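Local coordinates for cystathionine beta-lyase family protein, YNBB B.subtilis ortholog (PDB 3HVY), which probably acts as a pyridoxal phosphate-dependent lyase on sulfur-containing amino acids, as in the methionine gamma-lyase family to which it belongs, at residues 100-105 against 127-132; 107-112 against 117-122; 139-142 against 146-149. All coordinates share one frame; numbering follows the deposited sequence.

Interaction 1 of 3, residues 100-105 against 127-132; sequences NGTHAI and YDTLHD
T102 reaches from the first turn of helix 101-111 to T129 and L130, in the approach to helix 131-134. Its CB points toward 127-132 and divides there. The hydroxyl branch, OG1, lies anti to the carbonyl carbon (chi1 -61°) and meets the hydroxyl of T129. T129 OG1 donates to T102 OG1 over 3.2 Å, and T129 CB stands 3.6 Å from the same T102 OG1. The methyl branch, T102 CG2, takes the other course, 3.7 Å from T129 O and 4.2 Å from L130 CD2. The hydroxyl thus meets T129, while the methyl lies against the T129 carbonyl and the L130 methyl. T129 CB also faces the helix, and chi1 of 60° sets its OG1 between the backbone N and the carbonyl carbon, where it can reach across. One turn along, I105 CG2 touches L130 CD2 at 4.0 Å, the two side chains running at about a right angle. L130 leaves its backbone at a slant to the helix, but its tip swings inward. N100 caps the helix: H103 N donates to N100 OD1 over 2.8 Å, with the C=O pointing almost straight at the donor (170°). The backbone N of G101 and the T102 hydroxyl both hydrogen-bond the phosphate of the pyridoxal phosphate-lysine adduct at position 244. T129 is therefore a second-shell residue, donating to a hydroxyl that itself binds the cofactor phosphate. The helix dipole probably adds to the pull on the phosphate, which lies at the N-terminal end of the helix. Behind the apolar pair, I105 rests on F216 and D218 of strand 214-218, while I276 of the second subunit packs on N100 and T102, so the contact lies between the helix, the central sheet and the second subunit.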
ATOM      1  N   ASN D 100      -4.269  14.695  11.776  1.00 33.66           N
ATOM      2  CA  ASN D 100      -4.603  15.980  11.162  1.00 35.73           C
ATOM      3  C   ASN D 100      -3.607  17.035  11.684  1.00 36.44           C
ATOM      4  O   ASN D 100      -2.689  16.726  12.452  1.00 33.70           O
ATOM      5  CB  ASN D 100      -6.072  16.372  11.422  1.00 39.23           C
ATOM      6  CG  ASN D 100      -6.399  16.511  12.896  1.00 43.47           C
ATOM      7  OD1 ASN D 100      -5.504  16.733  13.710  1.00 36.61           O
ATOM      8  ND2 ASN D 100      -7.689  16.340  13.255  1.00 35.65           N
ATOM      9  N   GLY D 101      -3.760  18.275  11.260  1.00 36.48           N
ATOM     10  CA  GLY D 101      -2.779  19.303  11.629  1.00 35.02           C
ATOM     11  C   GLY D 101      -2.996  19.714  13.069  1.00 27.68           C
ATOM     12  O   GLY D 101      -2.049  20.088  13.723  1.00 31.82           O
ATOM     13  N   THR D 102      -4.227  19.584  13.566  1.00 31.22           N
ATOM     14  CA  THR D 102      -4.527  19.862  14.953  1.00 31.85           C
ATOM     15  C   THR D 102      -3.709  18.988  15.879  1.00 34.00           C
ATOM     16  O   THR D 102      -3.245  19.455  16.944  1.00 32.58           O
ATOM     17  CB  THR D 102      -6.017  19.708  15.282  1.00 37.61           C
ATOM     18  OG1 THR D 102      -6.763  20.621  14.491  1.00 37.67           O
ATOM     19  CG2 THR D 102      -6.273  20.053  16.739  1.00 34.58           C
ATOM     20  N   HIS D 103      -3.503  17.731  15.461  1.00 34.50           N
ATOM     21  CA  HIS D 103      -2.737  16.766  16.211  1.00 29.47           C
ATOM     22  C   HIS D 103      -1.303  17.243  16.279  1.00 31.21           C
ATOM     23  O   HIS D 103      -0.712  17.232  17.352  1.00 33.71           O
ATOM     24  CB  HIS D 103      -2.835  15.410  15.513  1.00 30.66           C
ATOM     25  CG  HIS D 103      -2.201  14.266  16.243  1.00 29.92           C
ATOM     26  ND1 HIS D 103      -2.285  12.963  15.779  1.00 34.48           N
ATOM     27  CD2 HIS D 103      -1.498  14.208  17.399  1.00 31.75           C
ATOM     28  CE1 HIS D 103      -1.624  12.167  16.596  1.00 31.55           C
ATOM     29  NE2 HIS D 103      -1.146  12.898  17.597  1.00 31.64           N
ATOM     30  N   ALA D 104      -0.736  17.667  15.156  1.00 32.95           N
ATOM     31  CA  ALA D 104       0.658  18.161  15.125  1.00 30.86           C
ATOM     32  C   ALA D 104       0.834  19.416  16.001  1.00 32.52           C
ATOM     33  O   ALA D 104       1.796  19.514  16.764  1.00 30.67           O
ATOM     34  CB  ALA D 104       1.096  18.457  13.715  1.00 28.72           C
ATOM     35  N   ILE D 105      -0.128  20.329  15.920  1.00 32.43           N
ATOM     36  CA  ILE D 105      -0.117  21.560  16.698  1.00 30.88           C
ATOM     37  C   ILE D 105      -0.238  21.235  18.179  1.00 31.49           C
ATOM     38  O   ILE D 105       0.598  21.644  18.981  1.00 30.79           O
ATOM     39  CB  ILE D 105      -1.221  22.558  16.234  1.00 31.40           C
ATOM     40  CG1 ILE D 105      -0.888  23.108  14.821  1.00 33.06           C
ATOM     41  CG2 ILE D 105      -1.378  23.731  17.254  1.00 27.82           C
ATOM     42  CD1 ILE D 105      -2.066  23.638  14.117  1.00 36.88           C
ATOM     43  N   TYR D 127      -8.168  29.077  16.461  1.00 42.50           N
ATOM     44  CA  TYR D 127      -8.982  28.138  15.667  1.00 46.02           C
ATOM     45  C   TYR D 127      -9.784  27.205  16.571  1.00 44.54           C
ATOM     46  O   TYR D 127      -9.249  26.671  17.524  1.00 41.42           O
ATOM     47  CB  TYR D 127      -8.079  27.282  14.740  1.00 48.09           C
ATOM     48  CG  TYR D 127      -8.192  27.639  13.272  1.00 50.07           C
ATOM     49  N   ASP D 128     -11.053  26.996  16.227  1.00 46.69           N
ATOM     50  CA  ASP D 128     -12.031  26.218  17.040  1.00 47.41           C
ATOM     51  C   ASP D 128     -11.540  24.862  17.496  1.00 41.66           C
ATOM     52  O   ASP D 128     -11.763  24.461  18.611  1.00 37.94           O
ATOM     53  CB  ASP D 128     -13.316  25.999  16.227  1.00 50.67           C
ATOM     54  CG  ASP D 128     -14.085  27.302  15.971  1.00 62.00           C
ATOM     55  OD1 ASP D 128     -14.072  28.199  16.859  1.00 69.08           O
ATOM     56  OD2 ASP D 128     -14.709  27.407  14.881  1.00 80.66           O
ATOM     57  N   THR D 129     -10.821  24.186  16.626  1.00 44.67           N
ATOM     58  CA  THR D 129     -10.302  22.875  16.935  1.00 46.09           C
ATOM     59  C   THR D 129      -9.263  22.863  18.041  1.00 42.81           C
ATOM     60  O   THR D 129      -9.000  21.804  18.595  1.00 45.93           O
ATOM     61  CB  THR D 129      -9.715  22.232  15.669  1.00 50.69           C
ATOM     62  OG1 THR D 129      -8.648  23.057  15.155  1.00 60.15           O
ATOM     63  CG2 THR D 129     -10.812  22.107  14.623  1.00 48.35           C
ATOM     64  N   LEU D 130      -8.700  24.015  18.402  1.00 40.10           N
ATOM     65  CA  LEU D 130      -7.752  24.072  19.516  1.00 39.31           C
ATOM     66  C   LEU D 130      -8.376  24.256  20.852  1.00 37.08           C
ATOM     67  O   LEU D 130      -7.689  24.207  21.850  1.00 39.36           O
ATOM     68  CB  LEU D 130      -6.796  25.252  19.375  1.00 41.35           C
ATOM     69  CG  LEU D 130      -5.634  25.111  18.437  1.00 48.87           C
ATOM     70  CD1 LEU D 130      -4.595  26.075  18.999  1.00 44.85           C
ATOM     71  CD2 LEU D 130      -5.148  23.694  18.437  1.00 45.84           C
ATOM     72  N   HIS D 131      -9.667  24.510  20.890  1.00 36.43           N
ATOM     73  CA  HIS D 131     -10.305  24.882  22.135  1.00 37.39           C
ATOM     74  C   HIS D 131     -10.265  23.790  23.161  1.00 34.89           C
ATOM     75  O   HIS D 131     -10.077  24.058  24.352  1.00 36.13           O
ATOM     76  CB  HIS D 131     -11.699  25.411  21.861  1.00 41.46           C
ATOM     77  CG  HIS D 131     -11.695  26.704  21.089  1.00 41.12           C
ATOM     78  ND1 HIS D 131     -12.740  27.596  21.127  1.00 46.44           N
ATOM     79  CD2 HIS D 131     -10.747  27.270  20.295  1.00 54.22           C
ATOM     80  CE1 HIS D 131     -12.457  28.634  20.356  1.00 51.42           C
ATOM     81  NE2 HIS D 131     -11.243  28.475  19.861  1.00 48.13           N
ATOM     82  N   ASP D 132     -10.395  22.553  22.713  1.00 34.76           N
ATOM     83  CA  ASP D 132     -10.289  21.405  23.647  1.00 34.44           C
ATOM     84  C   ASP D 132      -8.848  21.098  24.052  1.00 31.68           C
ATOM     85  O   ASP D 132      -8.630  20.636  25.180  1.00 33.00           O
ATOM     86  CB  ASP D 132     -10.962  20.161  23.070  1.00 36.57           C
ATOM     87  CG  ASP D 132     -12.514  20.193  23.202  1.00 40.19           C
ATOM     88  OD1 ASP D 132     -13.063  20.907  24.068  1.00 47.77           O
ATOM     89  OD2 ASP D 132     -13.178  19.454  22.465  1.00 43.35           O
TER

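Interaction 2 of 3, residues 107-112 against 117-122; sequences AALFGN and DTMMSI
The carboxamide of N112 and the carboxylate of D117 stand near the turn joining helix 101-111 to strand 118-121, yet they do not stack. The one touch between their residues is loose, N112 O lying 4.4 Å from D117 OD2. The amide of N112 turns back instead: ND2 donates at its edge to A108 O over 3.1 Å, the acceptor only 6° from the amide plane and the N-H meeting a lone pair in the carbonyl plane. ND2 also bonds to Y263 O, so two carbonyls hold this amide. D117 OD2 accepts from the backbone N of R114, inside the turn itself. The ring of F110 makes a cation-pi contact with R270.

The apolar part of the contact is L109 against M119, a selenomethionine. M119 CG lies anti to the backbone N (chi1 172°) and the chain stays extended, which carries CE to the fork of the leucine. There L109 CD1 is 3.7 Å and L109 CD2 3.9 Å from M119 CE. The two side chains cross at about a right angle, and the fork straddles the methyl. L109 also rests on L179, and M119 on H181, both of strand 177-183. The helix thus packs against the central sheet, with strand 118-121 running between strands 177-183 and 151-154.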
ATOM      1  N   ALA D 107       0.481  18.410  19.730  1.00 31.33           N
ATOM      2  CA  ALA D 107       1.646  17.692  20.208  1.00 28.69           C
ATOM      3  C   ALA D 107       2.788  18.698  20.502  1.00 30.69           C
ATOM      4  O   ALA D 107       3.550  18.533  21.459  1.00 30.28           O
ATOM      5  CB  ALA D 107       2.082  16.649  19.178  1.00 27.70           C
ATOM      6  N   ALA D 108       2.926  19.718  19.653  1.00 33.16           N
ATOM      7  CA  ALA D 108       3.948  20.747  19.843  1.00 33.22           C
ATOM      8  C   ALA D 108       3.688  21.513  21.146  1.00 29.91           C
ATOM      9  O   ALA D 108       4.619  21.796  21.881  1.00 30.47           O
ATOM     10  CB  ALA D 108       4.029  21.693  18.658  1.00 29.51           C
ATOM     11  N   LEU D 109       2.413  21.777  21.465  1.00 31.16           N
ATOM     12  CA  LEU D 109       2.056  22.458  22.686  1.00 32.51           C
ATOM     13  C   LEU D 109       2.216  21.574  23.922  1.00 32.44           C
ATOM     14  O   LEU D 109       2.957  21.934  24.838  1.00 33.31           O
ATOM     15  CB  LEU D 109       0.639  23.023  22.595  1.00 32.75           C
ATOM     16  CG  LEU D 109       0.428  24.049  21.451  1.00 30.10           C
ATOM     17  CD1 LEU D 109      -1.090  24.322  21.226  1.00 28.04           C
ATOM     18  CD2 LEU D 109       1.241  25.303  21.763  1.00 30.04           C
ATOM     19  N   PHE D 110       1.554  20.413  23.938  1.00 30.21           N
ATOM     20  CA  PHE D 110       1.644  19.505  25.070  1.00 27.68           C
ATOM     21  C   PHE D 110       3.082  19.195  25.399  1.00 28.23           C
ATOM     22  O   PHE D 110       3.494  19.276  26.536  1.00 30.78           O
ATOM     23  CB  PHE D 110       0.887  18.201  24.843  1.00 28.37           C
ATOM     24  CG  PHE D 110      -0.534  18.246  25.280  1.00 32.53           C
ATOM     25  CD1 PHE D 110      -0.858  18.114  26.615  1.00 34.15           C
ATOM     26  CD2 PHE D 110      -1.558  18.412  24.356  1.00 35.25           C
ATOM     27  CE1 PHE D 110      -2.197  18.178  27.054  1.00 34.49           C
ATOM     28  CE2 PHE D 110      -2.907  18.496  24.797  1.00 38.39           C
ATOM     29  CZ  PHE D 110      -3.207  18.364  26.144  1.00 32.66           C
ATOM     30  N   GLY D 111       3.866  18.878  24.393  1.00 26.07           N
ATOM     31  CA  GLY D 111       5.232  18.490  24.665  1.00 28.21           C
ATOM     32  C   GLY D 111       6.094  19.524  25.348  1.00 29.72           C
ATOM     33  O   GLY D 111       7.024  19.174  26.110  1.00 30.60           O
ATOM     34  N   ASN D 112       5.782  20.790  25.105  1.00 30.13           N
ATOM     35  CA  ASN D 112       6.599  21.902  25.575  1.00 27.38           C
ATOM     36  C   ASN D 112       6.018  22.686  26.729  1.00 29.23           C
ATOM     37  O   ASN D 112       6.456  23.786  27.035  1.00 27.87           O
ATOM     38  CB  ASN D 112       6.972  22.767  24.361  1.00 27.46           C
ATOM     39  CG  ASN D 112       8.052  22.104  23.493  1.00 28.12           C
ATOM     40  OD1 ASN D 112       9.176  22.020  23.932  1.00 29.66           O
ATOM     41  ND2 ASN D 112       7.699  21.578  22.272  1.00 26.11           N
ATOM     42  N   ASP D 117       2.904  25.961  34.147  1.00 30.85           N
ATOM     43  CA  ASP D 117       3.361  26.788  33.054  1.00 30.44           C
ATOM     44  C   ASP D 117       2.148  27.522  32.478  1.00 30.38           C
ATOM     45  O   ASP D 117       1.014  27.073  32.614  1.00 32.73           O
ATOM     46  CB  ASP D 117       3.941  25.978  31.900  1.00 27.69           C
ATOM     47  CG  ASP D 117       5.310  25.407  32.166  1.00 36.17           C
ATOM     48  OD1 ASP D 117       5.935  25.742  33.171  1.00 29.65           O
ATOM     49  OD2 ASP D 117       5.793  24.659  31.283  1.00 30.80           O
ATOM     50  N   THR D 118       2.397  28.680  31.872  1.00 31.17           N
ATOM     51  CA  THR D 118       1.366  29.401  31.132  1.00 30.56           C
ATOM     52  C   THR D 118       1.662  29.455  29.644  1.00 30.07           C
ATOM     53  O   THR D 118       2.794  29.717  29.237  1.00 30.81           O
ATOM     54  CB  THR D 118       1.183  30.809  31.638  1.00 31.50           C
ATOM     55  OG1 THR D 118       0.879  30.781  33.032  1.00 28.91           O
ATOM     56  CG2 THR D 118       0.052  31.498  30.865  1.00 28.95           C
HETATM   57  N   MSE D 119       0.631  29.179  28.844  1.00 30.57           N
HETATM   58  CA  MSE D 119       0.637  29.316  27.387  1.00 29.13           C
HETATM   59  C   MSE D 119      -0.114  30.609  27.048  1.00 30.03           C
HETATM   60  O   MSE D 119      -1.164  30.896  27.628  1.00 26.93           O
HETATM   61  CB  MSE D 119      -0.109  28.148  26.732  1.00 31.89           C
HETATM   62  CG  MSE D 119      -0.314  28.295  25.266  1.00 31.88           C
HETATM   63 SE   MSE D 119      -1.484  26.883  24.530  0.75 34.57          SE
HETATM   64  CE  MSE D 119      -1.740  27.678  22.727  1.00 30.91           C
HETATM   65  N   MSE D 120       0.403  31.379  26.093  1.00 25.25           N
HETATM   66  CA  MSE D 120      -0.242  32.635  25.760  1.00 27.03           C
HETATM   67  C   MSE D 120      -0.416  32.783  24.279  1.00 26.64           C
HETATM   68  O   MSE D 120       0.570  32.736  23.519  1.00 29.77           O
HETATM   69  CB  MSE D 120       0.516  33.839  26.349  1.00 28.36           C
HETATM   70  CG  MSE D 120      -0.172  35.222  26.046  1.00 28.94           C
HETATM   71 SE   MSE D 120       0.592  36.744  26.952  0.75 28.77          SE
HETATM   72  CE  MSE D 120       2.358  36.647  26.116  1.00 22.76           C
ATOM     73  N   SER D 121      -1.676  32.904  23.868  1.00 27.50           N
ATOM     74  CA  SER D 121      -2.025  33.124  22.473  1.00 27.19           C
ATOM     75  C   SER D 121      -2.050  34.643  22.252  1.00 28.25           C
ATOM     76  O   SER D 121      -2.671  35.381  23.027  1.00 27.93           O
ATOM     77  CB  SER D 121      -3.397  32.535  22.119  1.00 29.48           C
ATOM     78  OG  SER D 121      -3.352  31.130  22.067  1.00 28.19           O
ATOM     79  N   ILE D 122      -1.390  35.107  21.208  1.00 26.40           N
ATOM     80  CA  ILE D 122      -1.302  36.535  20.994  1.00 30.17           C
ATOM     81  C   ILE D 122      -2.050  37.117  19.771  1.00 33.89           C
ATOM     82  O   ILE D 122      -2.069  38.341  19.598  1.00 33.96           O
ATOM     83  CB  ILE D 122       0.130  37.052  21.080  1.00 31.72           C
ATOM     84  CG1 ILE D 122       0.971  36.516  19.915  1.00 30.29           C
ATOM     85  CG2 ILE D 122       0.744  36.744  22.484  1.00 29.33           C
ATOM     86  CD1 ILE D 122       2.360  37.236  19.766  1.00 28.74           C
TER

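Interaction 3 of 3, residues 139-142 against 146-149; sequences SKKV and REYG
E147 points its carboxylate at the backbone of K141 and V142, its CD 3.9 Å from K141 CA. CG sits anti to the carbonyl carbon (chi1 -66°) and the chain runs on extended, so the acid group crosses the gap between the two arms of the loop. Its OE2 accepts the V142 N-H over 2.7 Å, using the syn lone pair, with an N-H...O angle of 162°. That oxygen also lies 3.6 Å from V142 CG2, a methyl placed between the backbone N and the carbonyl carbon. The second oxygen, E147 OE1, touches K141 CG at 3.6 Å, the lysine crossing it at about a right angle before its extended chain leads away. OE1 is paired with R114 of the second subunit in a salt bridge and accepts a weak hydrogen bond from G143 N. The acid is therefore held at both oxygens, and the neighbouring charges probably keep it ionised.

R146 comes alongside with a bend at chi3 (68°) that turns the guanidinium back toward K140. K140 O stands at its edge, in plane, though 3.9 Å from R146 NH2. K140 itself sends its amine to D132. G149 N closes the turn on R146 O at 3.0 Å. The whole lies in the loop between helix 131-134 and strand 151-154, at the surface and against the second subunit: Q266 of that subunit bonds to K141 O, its P274 packs on V142 and its F110 on Y148.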
ATOM      1  N   SER D 139     -16.553  21.924  31.801  1.00 51.75           N
ATOM      2  CA  SER D 139     -17.557  20.873  32.011  1.00 51.89           C
ATOM      3  C   SER D 139     -17.186  19.572  31.272  1.00 52.17           C
ATOM      4  O   SER D 139     -17.846  18.558  31.446  1.00 53.27           O
ATOM      5  CB  SER D 139     -18.941  21.334  31.515  1.00 53.35           C
ATOM      6  OG  SER D 139     -19.065  21.257  30.090  1.00 49.80           O
ATOM      7  N   LYS D 140     -16.164  19.627  30.425  1.00 49.44           N
ATOM      8  CA  LYS D 140     -15.708  18.468  29.659  1.00 50.93           C
ATOM      9  C   LYS D 140     -14.386  17.935  30.218  1.00 48.89           C
ATOM     10  O   LYS D 140     -13.511  18.701  30.637  1.00 52.45           O
ATOM     11  CB  LYS D 140     -15.477  18.853  28.192  1.00 50.70           C
ATOM     12  CG  LYS D 140     -16.689  19.409  27.474  1.00 55.99           C
ATOM     13  CD  LYS D 140     -16.318  20.035  26.126  1.00 65.05           C
ATOM     14  CE  LYS D 140     -16.007  18.977  25.078  1.00 67.62           C
ATOM     15  NZ  LYS D 140     -15.742  19.573  23.725  1.00 72.50           N
ATOM     16  N   LYS D 141     -14.250  16.620  30.232  1.00 43.51           N
ATOM     17  CA  LYS D 141     -13.011  15.984  30.629  1.00 39.22           C
ATOM     18  C   LYS D 141     -12.467  15.421  29.356  1.00 35.83           C
ATOM     19  O   LYS D 141     -12.961  14.422  28.854  1.00 34.58           O
ATOM     20  CB  LYS D 141     -13.281  14.909  31.656  1.00 39.43           C
ATOM     21  CG  LYS D 141     -12.057  14.175  32.130  1.00 40.76           C
ATOM     22  CD  LYS D 141     -12.412  13.262  33.281  1.00 40.13           C
ATOM     23  CE  LYS D 141     -11.161  12.674  33.855  1.00 43.96           C
ATOM     24  NZ  LYS D 141     -11.454  11.812  35.035  1.00 32.09           N
ATOM     25  N   VAL D 142     -11.493  16.128  28.786  1.00 33.65           N
ATOM     26  CA  VAL D 142     -10.923  15.738  27.531  1.00 32.10           C
ATOM     27  C   VAL D 142      -9.388  15.657  27.540  1.00 33.10           C
ATOM     28  O   VAL D 142      -8.797  15.481  26.488  1.00 32.95           O
ATOM     29  CB  VAL D 142     -11.380  16.674  26.385  1.00 32.84           C
ATOM     30  CG1 VAL D 142     -12.890  16.571  26.158  1.00 33.00           C
ATOM     31  CG2 VAL D 142     -10.946  18.114  26.687  1.00 25.28           C
ATOM     32  N   ARG D 146      -5.287  22.552  30.386  1.00 29.17           N
ATOM     33  CA  ARG D 146      -5.835  23.029  31.662  1.00 28.56           C
ATOM     34  C   ARG D 146      -6.002  21.903  32.680  1.00 30.05           C
ATOM     35  O   ARG D 146      -5.733  22.095  33.879  1.00 27.96           O
ATOM     36  CB  ARG D 146      -7.179  23.686  31.404  1.00 31.06           C
ATOM     37  CG  ARG D 146      -7.948  24.197  32.658  1.00 33.52           C
ATOM     38  CD  ARG D 146      -9.372  24.651  32.315  1.00 45.22           C
ATOM     39  NE  ARG D 146     -10.210  23.494  31.910  1.00 63.59           N
ATOM     40  CZ  ARG D 146     -10.718  22.573  32.750  1.00 64.30           C
ATOM     41  NH1 ARG D 146     -10.489  22.643  34.060  1.00 67.52           N
ATOM     42  NH2 ARG D 146     -11.450  21.561  32.278  1.00 54.43           N
ATOM     43  N   GLU D 147      -6.489  20.752  32.222  1.00 30.27           N
ATOM     44  CA  GLU D 147      -6.653  19.591  33.096  1.00 31.22           C
ATOM     45  C   GLU D 147      -5.300  19.079  33.565  1.00 30.84           C
ATOM     46  O   GLU D 147      -5.225  18.368  34.569  1.00 28.95           O
ATOM     47  CB  GLU D 147      -7.419  18.448  32.401  1.00 34.21           C
ATOM     48  CG  GLU D 147      -8.853  18.727  32.076  1.00 36.85           C
ATOM     49  CD  GLU D 147      -9.491  17.667  31.192  1.00 37.05           C
ATOM     50  OE1 GLU D 147      -9.349  16.455  31.466  1.00 36.70           O
ATOM     51  OE2 GLU D 147     -10.162  18.037  30.221  1.00 32.10           O
ATOM     52  N   TYR D 148      -4.234  19.407  32.832  1.00 26.72           N
ATOM     53  CA  TYR D 148      -2.888  19.079  33.289  1.00 29.54           C
ATOM     54  C   TYR D 148      -2.179  20.243  33.972  1.00 31.13           C
ATOM     55  O   TYR D 148      -0.959  20.233  34.095  1.00 28.47           O
ATOM     56  CB  TYR D 148      -2.018  18.544  32.167  1.00 27.46           C
ATOM     57  CG  TYR D 148      -2.370  17.124  31.847  1.00 28.70           C
ATOM     58  CD1 TYR D 148      -1.842  16.068  32.602  1.00 28.64           C
ATOM     59  CD2 TYR D 148      -3.255  16.824  30.819  1.00 29.63           C
ATOM     60  CE1 TYR D 148      -2.188  14.759  32.345  1.00 33.57           C
ATOM     61  CE2 TYR D 148      -3.609  15.507  30.553  1.00 35.08           C
ATOM     62  CZ  TYR D 148      -3.069  14.486  31.319  1.00 33.54           C
ATOM     63  OH  TYR D 148      -3.420  13.195  31.079  1.00 34.38           O
ATOM     64  N   GLY D 149      -2.938  21.240  34.407  1.00 30.62           N
ATOM     65  CA  GLY D 149      -2.370  22.320  35.204  1.00 30.79           C
ATOM     66  C   GLY D 149      -1.736  23.443  34.422  1.00 28.73           C
ATOM     67  O   GLY D 149      -1.085  24.316  35.012  1.00 30.95           O
TER

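From the N terminus, the chain enters helix 101-111 at the first segment of interaction 1 and leaves it through the first segment of interaction 2. A short turn brings it into strand 118-121, where interaction 2 closes. Residues 127-132 then return to the start of the helix, completing interaction 1 as the larger loop around interaction 2. Interaction 3 follows in series, closing a tight loop before strand 151-154; none of the contacts cross. It is tied to interaction 1 by the D132 OD2 to K140 NZ salt bridge (2.9 Å), and to interaction 2 by packing of F110 on Y148 of the same chain. Together they join the cofactor-binding helix, the strand next to the sheet edge and the subunit interface.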